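PDB 6HC6: aminopeptidase YwaD from Bacillus subtilis, which removes amino acids one at a time from the N-termini of peptides, acting as a secreted aminopeptidase with two zinc ions. Local coordinates for residues 134-139 / 153-158. Residues are numbered along the deposited sequence; the frame is centred on the assembly and turned at random.
Sequences LGYQKD and RGDLTY
The phenol of Y136 carries the single hydrogen bond between residues 134-139 and 153-158: its OH donates to OD2 of D155 over 2.9 Å, meeting the anti side of a carboxylate turned 71° from the ring plane. With CG of Y136 anti to its carbonyl carbon (chi1 -69°), the ring extends across to D155. L156 approaches the same ring with both methyls. L156 CD1 sits over one face of the Y136 ring, offset toward its rim, 4.0 Å from the centroid in a CH-pi contact, while L156 CD2 lies 3.3 Å from Y136 CE1. With an alanine in place of Y136, D155 would probably lose its phenol donor and the L156 methyls the ring they lie against. The branched end of L134 reaches residues 153-155, its CD1 lying 3.5 Å from D155 OD2 and its CD2 3.5 Å from R153 O. D139, ending the 3-10 segment 137-139, accepts a bent hydrogen bond at OD2 from Y136 N (3.0 Å), above the carboxylate plane; K138 NZ forms a salt bridge to D139 OD1. K161 of helix 158-167 donates to both L134 O and G154 O, tying together two loops that form a surface corner of the PA domain inserted in this M28 aminopeptidase.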
loop_
_atom_site.group_PDB
_atom_site.type_symbol
_atom_site.label_atom_id
_atom_site.label_comp_id
_atom_site.label_asym_id
_atom_site.label_seq_id
_atom_site.Cartn_x
_atom_site.Cartn_y
_atom_site.Cartn_z
ATOM N N LEU A 134 19.690 -18.099 -7.408
ATOM C CA LEU A 134 18.861 -16.913 -7.595
ATOM C C LEU A 134 17.686 -17.133 -8.546
ATOM O O LEU A 134 16.846 -16.241 -8.685
ATOM C CB LEU A 134 19.716 -15.747 -8.108
ATOM C CG LEU A 134 20.791 -15.299 -7.119
ATOM C CD1 LEU A 134 21.759 -14.322 -7.769
ATOM C CD2 LEU A 134 20.120 -14.674 -5.894
ATOM N N GLY A 135 17.599 -18.285 -9.203
ATOM C CA GLY A 135 16.429 -18.583 -10.002
ATOM C C GLY A 135 16.497 -18.175 -11.456
ATOM O O GLY A 135 15.447 -18.077 -12.101
ATOM N N TYR A 136 17.690 -17.921 -11.993
ATOM C CA TYR A 136 17.822 -17.745 -13.431
ATOM C C TYR A 136 17.446 -19.040 -14.148
ATOM O O TYR A 136 17.445 -20.125 -13.565
ATOM C CB TYR A 136 19.252 -17.349 -13.807
ATOM C CG TYR A 136 19.668 -15.963 -13.371
ATOM C CD1 TYR A 136 19.323 -14.853 -14.122
ATOM C CD2 TYR A 136 20.426 -15.764 -12.224
ATOM C CE1 TYR A 136 19.707 -13.582 -13.736
ATOM C CE2 TYR A 136 20.819 -14.491 -11.836
ATOM C CZ TYR A 136 20.458 -13.408 -12.597
ATOM O OH TYR A 136 20.837 -12.140 -12.223
ATOM N N GLN A 137 17.130 -18.919 -15.441
ATOM C CA GLN A 137 16.844 -20.114 -16.232
ATOM C C GLN A 137 17.985 -21.116 -16.158
ATOM O O GLN A 137 17.753 -22.325 -16.043
ATOM C CB GLN A 137 16.563 -19.732 -17.688
ATOM C CG GLN A 137 15.273 -18.958 -17.859
ATOM C CD GLN A 137 15.036 -18.515 -19.289
ATOM O OE1 GLN A 137 14.720 -19.328 -20.154
ATOM N NE2 GLN A 137 15.182 -17.219 -19.541
ATOM N N LYS A 138 19.230 -20.632 -16.214
ATOM C CA LYS A 138 20.385 -21.527 -16.167
ATOM C C LYS A 138 20.468 -22.302 -14.859
ATOM O O LYS A 138 21.135 -23.341 -14.809
ATOM C CB LYS A 138 21.680 -20.731 -16.368
ATOM C CG LYS A 138 22.074 -19.921 -15.132
ATOM C CD LYS A 138 23.061 -18.797 -15.426
ATOM C CE LYS A 138 23.255 -17.932 -14.182
ATOM N NZ LYS A 138 23.477 -18.765 -12.948
ATOM N N ASP A 139 19.806 -21.830 -13.801
ATOM C CA ASP A 139 19.893 -22.466 -12.490
ATOM C C ASP A 139 18.993 -23.685 -12.346
ATOM O O ASP A 139 19.044 -24.357 -11.305
ATOM C CB ASP A 139 19.538 -21.453 -11.400
ATOM C CG ASP A 139 20.538 -20.314 -11.316
ATOM O OD1 ASP A 139 21.730 -20.531 -11.616
ATOM O OD2 ASP A 139 20.138 -19.204 -10.933
ATOM N N ARG A 153 16.319 -14.798 -2.581
ATOM C CA ARG A 153 15.973 -13.486 -3.101
ATOM C C ARG A 153 17.214 -12.829 -3.697
ATOM O O ARG A 153 18.347 -13.105 -3.284
ATOM C CB ARG A 153 15.372 -12.640 -1.978
ATOM C CG ARG A 153 15.219 -11.164 -2.276
ATOM C CD ARG A 153 14.729 -10.399 -1.055
ATOM N NE ARG A 153 14.289 -9.053 -1.444
ATOM C CZ ARG A 153 14.137 -8.045 -0.593
ATOM N NH1 ARG A 153 14.396 -8.233 0.694
ATOM N NH2 ARG A 153 13.740 -6.848 -1.026
ATOM N N GLY A 154 17.000 -11.989 -4.703
ATOM C CA GLY A 154 18.067 -11.202 -5.299
ATOM C C GLY A 154 18.080 -11.164 -6.817
ATOM O O GLY A 154 17.708 -12.125 -7.494
ATOM N N ASP A 155 18.519 -10.025 -7.359
ATOM C CA ASP A 155 18.695 -9.799 -8.793
ATOM C C ASP A 155 17.358 -9.752 -9.531
ATOM O O ASP A 155 16.957 -8.691 -10.022
ATOM C CB ASP A 155 19.602 -10.869 -9.419
ATOM C CG ASP A 155 21.055 -10.740 -8.979
ATOM O OD1 ASP A 155 21.311 -10.040 -7.979
ATOM O OD2 ASP A 155 21.937 -11.336 -9.638
ATOM N N LEU A 156 16.668 -10.891 -9.611
ATOM C CA LEU A 156 15.436 -11.035 -10.371
ATOM C C LEU A 156 14.221 -10.657 -9.532
ATOM O O LEU A 156 14.249 -10.694 -8.301
ATOM C CB LEU A 156 15.273 -12.472 -10.864
ATOM C CG LEU A 156 16.499 -13.089 -11.519
ATOM C CD1 LEU A 156 16.204 -14.487 -12.040
ATOM C CD2 LEU A 156 16.936 -12.181 -12.622
ATOM N N THR A 157 13.132 -10.310 -10.219
ATOM C CA THR A 157 11.865 -10.164 -9.518
ATOM C C THR A 157 11.368 -11.523 -9.026
ATOM O O THR A 157 11.763 -12.581 -9.524
ATOM C CB THR A 157 10.806 -9.526 -10.418
ATOM O OG1 THR A 157 10.489 -10.415 -11.497
ATOM C CG2 THR A 157 11.313 -8.207 -10.976
ATOM N N TYR A 158 10.486 -11.481 -8.027
ATOM C CA TYR A 158 9.908 -12.717 -7.508
ATOM C C TYR A 158 9.133 -13.450 -8.587
ATOM O O TYR A 158 9.179 -14.684 -8.665
ATOM C CB TYR A 158 8.995 -12.414 -6.330
ATOM C CG TYR A 158 9.697 -11.787 -5.167
ATOM C CD1 TYR A 158 10.895 -12.308 -4.689
ATOM C CD2 TYR A 158 9.163 -10.681 -4.531
ATOM C CE1 TYR A 158 11.536 -11.744 -3.604
ATOM C CE2 TYR A 158 9.802 -10.103 -3.446
ATOM C CZ TYR A 158 10.983 -10.645 -2.982
ATOM O OH TYR A 158 11.615 -10.068 -1.904
#